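Local coordinates for protein beta-glucuronidase (uncultured Clostridium sp., PDB 6U7J) that hydrolyses beta-D-glucuronides and, as a gut microbial glycosidase, probably reactivates estrogens by removing glucuronic acid from their conjugates, at residues B[313-318]-B[340-345]; B[320-325]-B[346-351]; B[326-331]-B[571-576]; B[334-339]-B[547-552]; B[509-514]-B[578-583]. One frame throughout, in Å; residues are numbered along the deposited sequence.

How the contacts relate
Contacts 1 and 2, with centres about 10 Å apart, lie among the first units of the TIM barrel, in loops and helices flanking strand 336-338; the Ala345 side chain of contact 1 is about 4 Å from a bound calcium ion. Contacts 3 and 4, about 12 Å apart between centres, join these early elements to the chain's last strand and the loop after it. Contact 3 continues along the helix of contact 2, and Met351 touches Cys326. In contact 4 Arg338 reaches Glu506, which probably matches the catalytic nucleophile of family 2 glucuronidases. Contact 5, its centre about 11 Å from that of contact 3, joins loop 509-514 to the start of helix 581-592, and Lys580 NZ also bonds Gly571 O of contact 3.

Contact 1: B[313-318]-B[340-345]; sequences RGKGLD and SHYPYA
Lys315 and Tyr342 approach from opposite directions and meet at their polar ends. The lysine chain folds twice, at chi3 (74°) and chi4 (69°), which brings NZ to the phenol, and NZ donates a hydrogen bond of 2.7 Å to Tyr342 OH. The ammonium lies oblique to the ring, and the methylene before it leans on the same end, with Lys315 CE 3.5 Å from Tyr342 CZ. A long, flexible amine suits this place, since NZ also bonds to the backbone oxygen of Glu308. The phenol oxygen is gripped more than once: His307 is its strongest partner, and the amide of Glu308 adds another bond. Ser340 O sits 3.5 Å above one face of the Tyr342 ring, offset toward the rim, while Phe121 stacks on the ring. A smaller apolar touch lies alongside, where Leu317 CD1 packs on Ala345 CB at 3.9 Å; the single methyl of the alanine offers the leucine a small apolar surface. Gly314, at positive phi, belongs to the type II' turn from Arg313 to Gly316 that presents Lys315. The two loops follow barrel strands 297-305 and 336-338, and they lead into helices 319-332 and 346-355, with Asp318 and Ala345 at the N-cap positions.

Contact 2: B[320-325]-B[346-351]; sequences ALNVRD and EEMMQM
Asn322 faces helix 346-355 squarely and is touched by two methionines. Its CB lies 3.9 Å from Met351 CE, while the amide carbon CG is 4.1 Å from Met348 SD, the side chains of Asn322 and Met348 crossing at a slant. These contacts are van der Waals ones, and the short, compact amide fits between flexible thioethers that can shape themselves around it. Met348 turns at chi2 (53°) to lay its sulfur beside the amide; Met351 runs out straight and bends at its last torsion. Val323 follows; its side chain starts out away from the other helix, yet CG2 still meets Met351 SD at 4.2 Å, the two chains lying at about a right angle. The helices belong to the outer layer of the TIM barrel: the chain leaves helix 319-332, passes through strand 336-338 and returns as helix 346-355. Hence the two segments run in roughly the same direction, 32° apart, their axes approaching to 10.8 Å. The outward side of helix 319-332 meets other subunits: Val323 and Arg324 pack on Ile64 of the second subunit, and Arg324 also bonds to the Leu518 carbonyl of the third. Asp325, buried beside the interface, forms salt bridges with Arg577 and Lys306.

Contact 3: B[326-331]-B[571-576]; sequences CELLKW and GIFTRE
Leu328 lies against the ring of Phe573, the two side chains sliding past each other in opposite directions. Its CB begins the contact, 4.0 Å from Phe573 CZ. Chi1 of -69° sets CG anti to the carbonyl carbon, beside the backbone N, and from there the fork reaches the ring. CD1 stands over the face: it is 4.1 Å from the ring centroid and only 13° off the ring normal, a CH-pi contact. CD2 stays on the same side of the ring but is shifted outward past CE1, with Leu328 CD2 3.8 Å from Phe573 CE1. A branched leucine suits the site because its two methyls spread along one side of the phenyl. One helical turn later, Trp331 CZ3 comes to the edge of the phenyl near its plane, 4.1 Å from Phe573 CZ. Further aromatic partners extend the cluster: Phe553 meets Phe573 with the planes at about 45°, and Phe584 packs edge-to-face with Trp331. Other chains cover the outer surface of the helix, with Thr66 of the second subunit and Leu518 of the third both packing on Leu328 and Trp331. The apolar cluster joins helix 319-332 to the long loop between strand 545-551 and helix 581-592, packing the outer layer near the closing seam of the TIM barrel, where strand 545-551 pairs with strand 297-305.

Contact 4: B[334-339]-B[547-552]; sequences ANSFRT and GEHIWA
His549 packs its ring edge against strand 336-338, and the tight part of the contact is there. Its NE2 donates a 3.0 Å hydrogen bond to Ser336 OG, which lies only 5° out of the ring plane. The serine hydroxyl in turn donates to Asn335 OD1 over 2.9 Å, nearly in line with the amide C=O (163°). Serine suits this spot because one small hydroxyl can accept and donate at once; chi1 of 54° tucks OG between backbone N and carbonyl carbon and turns it to the histidine. His549 CE1 also lies 3.7 Å from Phe337 C, in van der Waals contact. The other side of the ring is hydrated, and Arg338 is reached there through a water rather than directly: the water lies in the ring plane 2.8 Å from His549 ND1 and accepts a 2.8 Å bond from Arg338 NE. The arginine's terminal nitrogens go to Glu362, Asn416 and Glu506. Both strands neighbour strand 297-305 in the barrel sheet, which explains why side chains and water, not backbone bonds, join them, their axes approaching to 8.5 Å. The imidazole thus serves as donor to the serine through NE2, while at ND1 the water bridges it to a guanidinium held by the carboxylates of Glu362 and Glu506.

Contact 5: B[509-514]-B[578-583]; sequences ADTIAG and QPKTAA
Lys580 reaches Thr511 from a segment that starts with Gln578. The Gln578 amide oxygen is bonded to the Leu518 amide of the third subunit, and Pro579, packed on that same leucine, leads the chain toward the helix. Lys580 then projects fully extended beyond CG, all three later torsions near 180°, and slides past Thr511 in the opposite direction. Its CD lies 4.0 Å from Thr511 CG2, so the methylenes lean on the threonine methyl before the charged end is reached. NZ donates a 2.8 Å hydrogen bond to Thr511 O, the donor tilted 22° from the carbonyl plane. In loop 509-514, Thr511 OG1 donates a 3.1 Å hydrogen bond to Ala509 O, coming from above that carbonyl's plane, which ties the loop to itself. Thr581 follows, its amide N bonded to Glu525, and Ala583 N donates a 3.1 Å hydrogen bond to Lys580 O as the first turn forms. A long lysine is suited here because its buried ammonium is met by the Thr511 and Gly571 carbonyls and, in a salt bridge, by Asp555. Together they probably stabilise its positive charge and so bind three separate pieces of chain to one group.

Contact 1: B[313-318]-B[340-345]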
# COMPACT_ATOMS: atom_id res chain seq x y z
N ARG B 313 -7.84 1.05 20.19
CA ARG B 313 -8.44 0.64 21.46
C ARG B 313 -8.24 -0.84 21.80
O ARG B 313 -8.79 -1.29 22.82
CB ARG B 313 -9.95 0.93 21.45
CG ARG B 313 -10.70 0.09 20.43
CD ARG B 313 -12.19 0.37 20.36
NE ARG B 313 -12.58 1.66 20.91
CZ ARG B 313 -12.49 2.82 20.26
NH1 ARG B 313 -12.00 2.85 19.03
NH2 ARG B 313 -12.89 3.93 20.85
N GLY B 314 -7.54 -1.60 20.97
CA GLY B 314 -7.32 -3.02 21.25
C GLY B 314 -8.61 -3.83 21.25
O GLY B 314 -9.38 -3.83 20.27
N LYS B 315 -8.86 -4.54 22.35
CA LYS B 315 -10.06 -5.33 22.55
C LYS B 315 -11.19 -4.54 23.21
O LYS B 315 -12.15 -5.15 23.70
CB LYS B 315 -9.76 -6.56 23.41
CG LYS B 315 -8.46 -7.29 23.02
CD LYS B 315 -8.43 -8.69 23.61
CE LYS B 315 -9.38 -9.62 22.86
NZ LYS B 315 -8.91 -9.91 21.47
N GLY B 316 -11.10 -3.21 23.24
CA GLY B 316 -12.11 -2.43 23.93
C GLY B 316 -13.42 -2.40 23.15
O GLY B 316 -13.43 -2.40 21.91
N LEU B 317 -14.53 -2.40 23.89
CA LEU B 317 -15.86 -2.39 23.28
C LEU B 317 -16.08 -1.13 22.47
O LEU B 317 -15.75 -0.02 22.90
CB LEU B 317 -16.94 -2.52 24.35
CG LEU B 317 -18.39 -2.29 23.93
CD1 LEU B 317 -18.88 -3.42 23.02
CD2 LEU B 317 -19.30 -2.12 25.17
N ASP B 318 -16.67 -1.30 21.30
CA ASP B 318 -16.90 -0.21 20.35
C ASP B 318 -18.20 -0.53 19.64
O ASP B 318 -18.22 -1.35 18.72
CB ASP B 318 -15.74 -0.10 19.37
CG ASP B 318 -15.87 1.10 18.43
OD1 ASP B 318 -16.98 1.67 18.29
OD2 ASP B 318 -14.84 1.49 17.83
N SER B 340 -14.78 -16.41 18.74
CA SER B 340 -13.52 -17.11 18.71
C SER B 340 -12.60 -16.66 19.84
O SER B 340 -12.15 -15.51 19.90
CB SER B 340 -12.81 -17.00 17.34
OG SER B 340 -13.02 -15.74 16.74
N HIS B 341 -12.48 -17.58 20.79
CA HIS B 341 -11.46 -17.85 21.78
C HIS B 341 -11.74 -17.15 23.09
O HIS B 341 -10.92 -17.21 23.98
CB HIS B 341 -10.05 -17.64 21.28
CG HIS B 341 -9.84 -18.17 19.88
ND1 HIS B 341 -10.56 -19.24 19.38
CD2 HIS B 341 -8.97 -17.80 18.89
CE1 HIS B 341 -10.19 -19.47 18.14
NE2 HIS B 341 -9.22 -18.63 17.82
N TYR B 342 -12.92 -16.55 23.25
CA TYR B 342 -13.37 -15.96 24.51
C TYR B 342 -14.78 -15.40 24.34
O TYR B 342 -15.19 -15.10 23.21
CB TYR B 342 -12.41 -14.84 24.96
CG TYR B 342 -11.96 -13.97 23.81
CD1 TYR B 342 -10.72 -14.17 23.19
CD2 TYR B 342 -12.76 -12.96 23.32
CE1 TYR B 342 -10.32 -13.39 22.10
CE2 TYR B 342 -12.37 -12.18 22.24
CZ TYR B 342 -11.15 -12.40 21.63
OH TYR B 342 -10.77 -11.61 20.57
N PRO B 343 -15.52 -15.26 25.43
CA PRO B 343 -16.82 -14.59 25.34
C PRO B 343 -16.68 -13.12 24.93
O PRO B 343 -15.73 -12.44 25.30
CB PRO B 343 -17.38 -14.70 26.78
CG PRO B 343 -16.66 -15.88 27.37
CD PRO B 343 -15.29 -15.90 26.74
N TYR B 344 -17.65 -12.64 24.16
CA TYR B 344 -17.68 -11.26 23.74
C TYR B 344 -18.53 -10.44 24.72
O TYR B 344 -19.18 -10.99 25.62
CB TYR B 344 -18.23 -11.13 22.32
CG TYR B 344 -17.35 -11.73 21.22
CD1 TYR B 344 -16.08 -12.24 21.52
CD2 TYR B 344 -17.78 -11.77 19.89
CE1 TYR B 344 -15.27 -12.78 20.53
CE2 TYR B 344 -16.98 -12.33 18.88
CZ TYR B 344 -15.73 -12.83 19.21
OH TYR B 344 -14.93 -13.38 18.22
N ALA B 345 -18.50 -9.12 24.55
CA ALA B 345 -19.33 -8.23 25.34
C ALA B 345 -20.80 -8.61 25.18
O ALA B 345 -21.23 -9.07 24.12
CB ALA B 345 -19.09 -6.78 24.93

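Contact 2: B[320-325]-B[346-351]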
# COMPACT_ATOMS: atom_id res chain seq x y z
N ALA B 320 -20.15 1.33 17.75
CA ALA B 320 -20.20 1.75 16.36
C ALA B 320 -19.53 0.72 15.48
O ALA B 320 -20.05 0.37 14.41
CB ALA B 320 -19.55 3.13 16.20
N LEU B 321 -18.41 0.17 15.95
CA LEU B 321 -17.74 -0.92 15.23
C LEU B 321 -18.64 -2.15 15.13
O LEU B 321 -18.69 -2.80 14.08
CB LEU B 321 -16.44 -1.27 15.94
CG LEU B 321 -15.52 -2.34 15.36
CD1 LEU B 321 -14.73 -1.78 14.19
CD2 LEU B 321 -14.59 -2.85 16.46
N ASN B 322 -19.33 -2.50 16.22
CA ASN B 322 -20.20 -3.67 16.19
C ASN B 322 -21.31 -3.51 15.16
O ASN B 322 -21.67 -4.46 14.46
CB ASN B 322 -20.81 -3.92 17.57
CG ASN B 322 -19.77 -4.34 18.59
OD1 ASN B 322 -18.65 -4.73 18.23
ND2 ASN B 322 -20.12 -4.25 19.87
N VAL B 323 -21.90 -2.32 15.08
CA VAL B 323 -22.99 -2.13 14.12
C VAL B 323 -22.46 -2.24 12.71
O VAL B 323 -23.07 -2.89 11.85
CB VAL B 323 -23.71 -0.79 14.35
CG1 VAL B 323 -24.74 -0.57 13.25
CG2 VAL B 323 -24.37 -0.74 15.74
N ARG B 324 -21.30 -1.64 12.45
CA ARG B 324 -20.68 -1.77 11.14
C ARG B 324 -20.39 -3.23 10.82
O ARG B 324 -20.62 -3.68 9.69
CB ARG B 324 -19.40 -0.91 11.09
CG ARG B 324 -18.46 -1.20 9.93
CD ARG B 324 -19.01 -0.65 8.62
NE ARG B 324 -18.07 -0.85 7.51
CZ ARG B 324 -18.31 -0.52 6.25
NH1 ARG B 324 -19.46 0.03 5.90
NH2 ARG B 324 -17.39 -0.75 5.32
N ASP B 325 -19.94 -4.00 11.82
CA ASP B 325 -19.66 -5.42 11.59
C ASP B 325 -20.94 -6.19 11.24
O ASP B 325 -20.94 -7.04 10.34
CB ASP B 325 -18.98 -6.04 12.82
CG ASP B 325 -17.49 -5.66 12.93
OD1 ASP B 325 -17.01 -4.82 12.14
OD2 ASP B 325 -16.79 -6.20 13.83
N GLU B 346 -21.57 -8.42 26.25
CA GLU B 346 -22.99 -8.73 26.19
C GLU B 346 -23.71 -7.89 25.15
O GLU B 346 -24.70 -8.35 24.57
CB GLU B 346 -23.63 -8.55 27.56
CG GLU B 346 -22.90 -9.30 28.63
CD GLU B 346 -23.62 -9.31 29.94
OE1 GLU B 346 -24.74 -9.89 30.00
OE2 GLU B 346 -23.06 -8.72 30.90
N GLU B 347 -23.25 -6.66 24.92
CA GLU B 347 -23.84 -5.82 23.88
C GLU B 347 -23.87 -6.54 22.53
O GLU B 347 -24.86 -6.48 21.80
CB GLU B 347 -23.08 -4.50 23.76
CG GLU B 347 -23.30 -3.51 24.90
CD GLU B 347 -22.57 -3.92 26.17
OE1 GLU B 347 -21.75 -4.85 26.10
OE2 GLU B 347 -22.84 -3.30 27.23
N MET B 348 -22.78 -7.24 22.18
CA MET B 348 -22.74 -7.99 20.92
C MET B 348 -23.75 -9.15 20.94
O MET B 348 -24.43 -9.41 19.94
CB MET B 348 -21.31 -8.50 20.66
CG MET B 348 -21.04 -9.07 19.24
SD MET B 348 -21.49 -7.96 17.85
CE MET B 348 -20.57 -8.68 16.47
N MET B 349 -23.88 -9.83 22.08
CA MET B 349 -24.85 -10.92 22.19
C MET B 349 -26.28 -10.40 22.08
O MET B 349 -27.13 -11.03 21.42
CB MET B 349 -24.65 -11.67 23.51
CG MET B 349 -23.23 -12.17 23.71
SD MET B 349 -22.65 -13.19 22.34
CE MET B 349 -23.76 -14.57 22.54
N GLN B 350 -26.58 -9.26 22.71
CA GLN B 350 -27.90 -8.66 22.53
C GLN B 350 -28.14 -8.27 21.08
O GLN B 350 -29.23 -8.48 20.54
CB GLN B 350 -28.06 -7.45 23.45
CG GLN B 350 -28.06 -7.80 24.93
CD GLN B 350 -27.62 -6.62 25.79
OE1 GLN B 350 -27.50 -5.49 25.31
NE2 GLN B 350 -27.39 -6.89 27.07
N MET B 351 -27.13 -7.69 20.42
CA MET B 351 -27.29 -7.34 19.02
C MET B 351 -27.64 -8.56 18.17
O MET B 351 -28.55 -8.52 17.34
CB MET B 351 -26.00 -6.67 18.52
CG MET B 351 -26.12 -5.91 17.20
SD MET B 351 -24.77 -4.72 16.96
CE MET B 351 -24.55 -4.20 18.67

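Contact 3: B[326-331]-B[571-576]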
# COMPACT_ATOMS: atom_id res chain seq x y z
N CYS B 326 -22.05 -5.90 11.94
CA CYS B 326 -23.30 -6.59 11.61
C CYS B 326 -23.82 -6.18 10.24
O CYS B 326 -24.42 -7.00 9.53
CB CYS B 326 -24.36 -6.30 12.67
SG CYS B 326 -23.93 -6.97 14.28
N GLU B 327 -23.59 -4.92 9.85
CA GLU B 327 -23.91 -4.49 8.49
C GLU B 327 -23.11 -5.27 7.46
O GLU B 327 -23.61 -5.60 6.38
CB GLU B 327 -23.65 -2.99 8.33
CG GLU B 327 -24.66 -2.07 9.02
CD GLU B 327 -25.96 -1.95 8.22
OE1 GLU B 327 -25.91 -2.02 6.97
OE2 GLU B 327 -27.04 -1.80 8.84
N LEU B 328 -21.85 -5.57 7.78
CA LEU B 328 -21.01 -6.29 6.82
C LEU B 328 -21.40 -7.76 6.77
O LEU B 328 -21.42 -8.37 5.69
CB LEU B 328 -19.54 -6.12 7.18
CG LEU B 328 -18.89 -4.74 7.02
CD1 LEU B 328 -17.47 -4.74 7.57
CD2 LEU B 328 -18.88 -4.30 5.56
N LEU B 329 -21.69 -8.35 7.93
CA LEU B 329 -22.21 -9.71 7.98
C LEU B 329 -23.45 -9.85 7.11
O LEU B 329 -23.59 -10.80 6.34
CB LEU B 329 -22.53 -10.11 9.42
CG LEU B 329 -21.34 -10.39 10.33
CD1 LEU B 329 -21.81 -10.60 11.76
CD2 LEU B 329 -20.52 -11.58 9.83
N LYS B 330 -24.38 -8.90 7.24
CA LYS B 330 -25.59 -8.94 6.44
C LYS B 330 -25.27 -8.75 4.96
O LYS B 330 -25.87 -9.41 4.10
CB LYS B 330 -26.56 -7.87 6.92
CG LYS B 330 -27.88 -7.83 6.14
CD LYS B 330 -28.66 -6.58 6.52
CE LYS B 330 -30.06 -6.62 5.94
NZ LYS B 330 -30.83 -7.78 6.49
N TRP B 331 -24.34 -7.85 4.64
CA TRP B 331 -24.02 -7.58 3.24
C TRP B 331 -23.40 -8.80 2.58
O TRP B 331 -23.78 -9.18 1.47
CB TRP B 331 -23.08 -6.37 3.15
CG TRP B 331 -22.50 -6.12 1.77
CD1 TRP B 331 -23.07 -5.42 0.74
CD2 TRP B 331 -21.23 -6.57 1.30
NE1 TRP B 331 -22.23 -5.40 -0.35
CE2 TRP B 331 -21.09 -6.10 -0.03
CE3 TRP B 331 -20.18 -7.31 1.87
CZ2 TRP B 331 -19.96 -6.36 -0.80
CZ3 TRP B 331 -19.06 -7.57 1.10
CH2 TRP B 331 -18.95 -7.09 -0.23
N GLY B 571 -7.91 -11.79 7.41
CA GLY B 571 -9.19 -11.11 7.30
C GLY B 571 -9.75 -11.08 5.89
O GLY B 571 -9.01 -10.89 4.91
N ILE B 572 -11.06 -11.33 5.77
CA ILE B 572 -11.78 -11.06 4.54
C ILE B 572 -11.99 -9.56 4.40
O ILE B 572 -12.05 -9.02 3.28
CB ILE B 572 -13.12 -11.84 4.53
CG1 ILE B 572 -12.89 -13.32 4.19
CG2 ILE B 572 -14.09 -11.29 3.52
CD1 ILE B 572 -11.85 -13.56 3.08
N PHE B 573 -12.07 -8.85 5.53
CA PHE B 573 -12.09 -7.40 5.58
C PHE B 573 -10.80 -6.89 6.23
O PHE B 573 -10.11 -7.61 6.97
CB PHE B 573 -13.31 -6.91 6.38
CG PHE B 573 -14.63 -7.30 5.77
CD1 PHE B 573 -15.21 -6.51 4.78
CD2 PHE B 573 -15.30 -8.45 6.19
CE1 PHE B 573 -16.44 -6.87 4.21
CE2 PHE B 573 -16.53 -8.81 5.64
CZ PHE B 573 -17.09 -8.02 4.64
N THR B 574 -10.45 -5.64 5.94
CA THR B 574 -9.30 -5.06 6.61
C THR B 574 -9.64 -4.77 8.07
O THR B 574 -10.80 -4.90 8.49
CB THR B 574 -8.86 -3.77 5.92
OG1 THR B 574 -9.88 -2.78 6.10
CG2 THR B 574 -8.63 -4.01 4.40
N ARG B 575 -8.63 -4.38 8.85
CA ARG B 575 -8.89 -4.02 10.24
C ARG B 575 -9.85 -2.84 10.30
O ARG B 575 -10.61 -2.70 11.27
CB ARG B 575 -7.60 -3.69 10.99
CG ARG B 575 -7.72 -3.73 12.53
CD ARG B 575 -6.35 -3.79 13.18
NE ARG B 575 -6.37 -4.18 14.60
CZ ARG B 575 -5.56 -3.67 15.52
NH1 ARG B 575 -4.68 -2.72 15.19
NH2 ARG B 575 -5.63 -4.10 16.77
N GLU B 576 -9.86 -2.02 9.26
CA GLU B 576 -10.73 -0.86 9.18
C GLU B 576 -12.06 -1.17 8.47
O GLU B 576 -12.77 -0.25 8.06
CB GLU B 576 -9.99 0.29 8.50
CG GLU B 576 -8.71 0.73 9.29
CD GLU B 576 -7.52 -0.20 9.07
OE1 GLU B 576 -7.45 -0.87 8.00
OE2 GLU B 576 -6.64 -0.27 9.96

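Contact 4: B[334-339]-B[547-552]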
# COMPACT_ATOMS: atom_id res chain seq x y z
N ALA B 334 -23.58 -13.56 5.47
CA ALA B 334 -23.33 -14.42 6.62
C ALA B 334 -24.60 -14.53 7.47
O ALA B 334 -25.47 -13.66 7.44
CB ALA B 334 -22.17 -13.87 7.44
N ASN B 335 -24.71 -15.63 8.20
CA ASN B 335 -25.82 -15.81 9.12
C ASN B 335 -25.39 -16.15 10.54
O ASN B 335 -26.25 -16.37 11.40
CB ASN B 335 -26.79 -16.91 8.60
CG ASN B 335 -26.14 -18.28 8.49
OD1 ASN B 335 -25.07 -18.52 9.03
ND2 ASN B 335 -26.80 -19.18 7.76
N SER B 336 -24.08 -16.21 10.81
CA SER B 336 -23.59 -16.72 12.08
C SER B 336 -22.16 -16.24 12.31
O SER B 336 -21.45 -15.87 11.38
CB SER B 336 -23.66 -18.26 12.09
OG SER B 336 -22.97 -18.82 10.97
N PHE B 337 -21.74 -16.25 13.58
CA PHE B 337 -20.33 -16.16 13.92
C PHE B 337 -20.05 -17.00 15.15
O PHE B 337 -20.97 -17.42 15.87
CB PHE B 337 -19.85 -14.70 14.13
CG PHE B 337 -20.60 -13.93 15.19
CD1 PHE B 337 -21.74 -13.21 14.88
CD2 PHE B 337 -20.13 -13.88 16.50
CE1 PHE B 337 -22.42 -12.49 15.85
CE2 PHE B 337 -20.79 -13.14 17.48
CZ PHE B 337 -21.94 -12.45 17.15
N ARG B 338 -18.76 -17.26 15.37
CA ARG B 338 -18.27 -17.91 16.58
C ARG B 338 -17.47 -16.89 17.40
O ARG B 338 -16.67 -16.13 16.84
CB ARG B 338 -17.39 -19.12 16.24
CG ARG B 338 -16.67 -19.69 17.46
CD ARG B 338 -15.95 -21.01 17.16
NE ARG B 338 -14.98 -20.87 16.09
CZ ARG B 338 -13.66 -21.04 16.24
NH1 ARG B 338 -13.16 -21.33 17.43
NH2 ARG B 338 -12.85 -20.90 15.19
N THR B 339 -17.71 -16.84 18.71
CA THR B 339 -17.02 -15.88 19.56
C THR B 339 -15.59 -16.38 19.82
O THR B 339 -15.20 -16.72 20.94
CB THR B 339 -17.76 -15.62 20.87
OG1 THR B 339 -17.54 -16.69 21.78
CG2 THR B 339 -19.25 -15.46 20.62
N GLY B 547 -21.73 -26.47 8.02
CA GLY B 547 -21.36 -25.07 8.06
C GLY B 547 -19.93 -24.84 7.61
O GLY B 547 -19.09 -25.75 7.61
N GLU B 548 -19.67 -23.57 7.26
CA GLU B 548 -18.34 -23.12 6.87
C GLU B 548 -18.09 -21.77 7.50
O GLU B 548 -18.88 -20.83 7.33
CB GLU B 548 -18.21 -23.05 5.33
CG GLU B 548 -19.08 -21.99 4.65
CD GLU B 548 -19.25 -22.25 3.15
OE1 GLU B 548 -19.58 -23.40 2.78
OE2 GLU B 548 -19.07 -21.29 2.35
N HIS B 549 -17.00 -21.66 8.25
CA HIS B 549 -16.63 -20.39 8.86
C HIS B 549 -15.24 -20.06 8.36
O HIS B 549 -14.28 -20.78 8.66
CB HIS B 549 -16.68 -20.45 10.39
CG HIS B 549 -18.02 -20.09 10.97
ND1 HIS B 549 -18.20 -19.80 12.30
CD2 HIS B 549 -19.24 -19.97 10.39
CE1 HIS B 549 -19.47 -19.50 12.52
NE2 HIS B 549 -20.12 -19.60 11.37
N ILE B 550 -15.15 -19.01 7.54
CA ILE B 550 -13.87 -18.53 7.05
C ILE B 550 -13.12 -17.91 8.22
O ILE B 550 -13.73 -17.28 9.09
CB ILE B 550 -14.08 -17.52 5.91
CG1 ILE B 550 -14.65 -18.22 4.67
CG2 ILE B 550 -12.78 -16.83 5.54
CD1 ILE B 550 -15.26 -17.27 3.67
N TRP B 551 -11.81 -18.12 8.29
CA TRP B 551 -11.08 -17.56 9.41
C TRP B 551 -10.61 -16.15 9.10
O TRP B 551 -9.99 -15.89 8.06
CB TRP B 551 -9.89 -18.37 9.87
CG TRP B 551 -9.17 -17.61 11.00
CD1 TRP B 551 -7.88 -17.15 10.98
CD2 TRP B 551 -9.73 -17.20 12.26
NE1 TRP B 551 -7.59 -16.50 12.16
CE2 TRP B 551 -8.70 -16.52 12.97
CE3 TRP B 551 -10.97 -17.36 12.88
CZ2 TRP B 551 -8.89 -16.00 14.25
CZ3 TRP B 551 -11.17 -16.84 14.17
CH2 TRP B 551 -10.13 -16.17 14.84
N ALA B 552 -10.88 -15.29 10.07
CA ALA B 552 -10.66 -13.86 10.11
C ALA B 552 -11.74 -13.20 9.29
O ALA B 552 -11.71 -13.17 8.05
CB ALA B 552 -9.24 -13.51 9.69
O HOH W 1 -15.78 -20.43 13.47

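Contact 5: B[509-514]-B[578-583]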
# COMPACT_ATOMS: atom_id res chain seq x y z
N ALA B 509 -6.41 -17.69 4.29
CA ALA B 509 -5.06 -17.37 3.83
C ALA B 509 -4.75 -15.91 4.14
O ALA B 509 -5.62 -15.05 3.95
CB ALA B 509 -4.93 -17.63 2.32
N ASP B 510 -3.53 -15.64 4.60
CA ASP B 510 -3.13 -14.26 4.84
C ASP B 510 -3.09 -13.50 3.52
O ASP B 510 -2.60 -14.02 2.50
CB ASP B 510 -1.76 -14.18 5.52
CG ASP B 510 -1.80 -14.55 7.00
OD1 ASP B 510 -1.80 -15.76 7.30
OD2 ASP B 510 -1.83 -13.63 7.86
N THR B 511 -3.62 -12.28 3.54
CA THR B 511 -3.77 -11.49 2.33
C THR B 511 -3.42 -10.04 2.61
O THR B 511 -4.03 -9.42 3.48
CB THR B 511 -5.19 -11.61 1.79
OG1 THR B 511 -5.49 -13.01 1.64
CG2 THR B 511 -5.32 -10.92 0.43
N ILE B 512 -2.43 -9.51 1.90
CA ILE B 512 -2.07 -8.10 2.02
C ILE B 512 -2.92 -7.32 1.04
O ILE B 512 -2.81 -7.51 -0.17
CB ILE B 512 -0.58 -7.86 1.76
CG1 ILE B 512 0.31 -8.77 2.60
CG2 ILE B 512 -0.26 -6.38 2.01
CD1 ILE B 512 0.13 -8.58 4.13
N ALA B 513 -3.77 -6.44 1.56
CA ALA B 513 -4.56 -5.59 0.69
C ALA B 513 -3.65 -4.89 -0.30
O ALA B 513 -2.63 -4.29 0.07
CB ALA B 513 -5.36 -4.58 1.51
N GLY B 514 -4.00 -5.00 -1.58
CA GLY B 514 -3.26 -4.35 -2.62
C GLY B 514 -2.16 -5.18 -3.23
O GLY B 514 -1.57 -4.76 -4.23
N GLN B 578 -13.03 -2.73 5.57
CA GLN B 578 -13.25 -2.63 4.14
C GLN B 578 -12.88 -3.95 3.47
O GLN B 578 -11.90 -4.58 3.87
CB GLN B 578 -12.44 -1.46 3.52
CG GLN B 578 -12.69 -0.08 4.16
CD GLN B 578 -14.14 0.38 4.04
OE1 GLN B 578 -14.94 -0.17 3.27
NE2 GLN B 578 -14.50 1.40 4.83
N PRO B 579 -13.63 -4.37 2.45
CA PRO B 579 -13.42 -5.70 1.86
C PRO B 579 -12.20 -5.79 0.95
O PRO B 579 -11.91 -4.87 0.18
CB PRO B 579 -14.70 -5.91 1.04
CG PRO B 579 -15.00 -4.51 0.55
CD PRO B 579 -14.69 -3.62 1.76
N LYS B 580 -11.52 -6.94 0.99
CA LYS B 580 -10.60 -7.34 -0.06
C LYS B 580 -11.40 -8.04 -1.17
O LYS B 580 -12.60 -8.26 -1.03
CB LYS B 580 -9.49 -8.22 0.51
CG LYS B 580 -9.00 -7.76 1.91
CD LYS B 580 -7.86 -8.63 2.48
CE LYS B 580 -7.54 -8.23 3.93
NZ LYS B 580 -6.57 -9.15 4.60
N THR B 581 -10.73 -8.42 -2.27
CA THR B 581 -11.47 -8.95 -3.43
C THR B 581 -12.29 -10.19 -3.09
O THR B 581 -13.43 -10.32 -3.54
CB THR B 581 -10.52 -9.29 -4.59
OG1 THR B 581 -9.57 -10.28 -4.17
CG2 THR B 581 -9.78 -8.07 -5.06
N ALA B 582 -11.73 -11.11 -2.30
CA ALA B 582 -12.44 -12.35 -2.02
C ALA B 582 -13.81 -12.11 -1.37
O ALA B 582 -14.73 -12.91 -1.56
CB ALA B 582 -11.60 -13.26 -1.14
N ALA B 583 -13.96 -11.00 -0.63
CA ALA B 583 -15.25 -10.73 -0.00
C ALA B 583 -16.38 -10.75 -1.02
O ALA B 583 -17.49 -11.22 -0.72
CB ALA B 583 -15.22 -9.38 0.72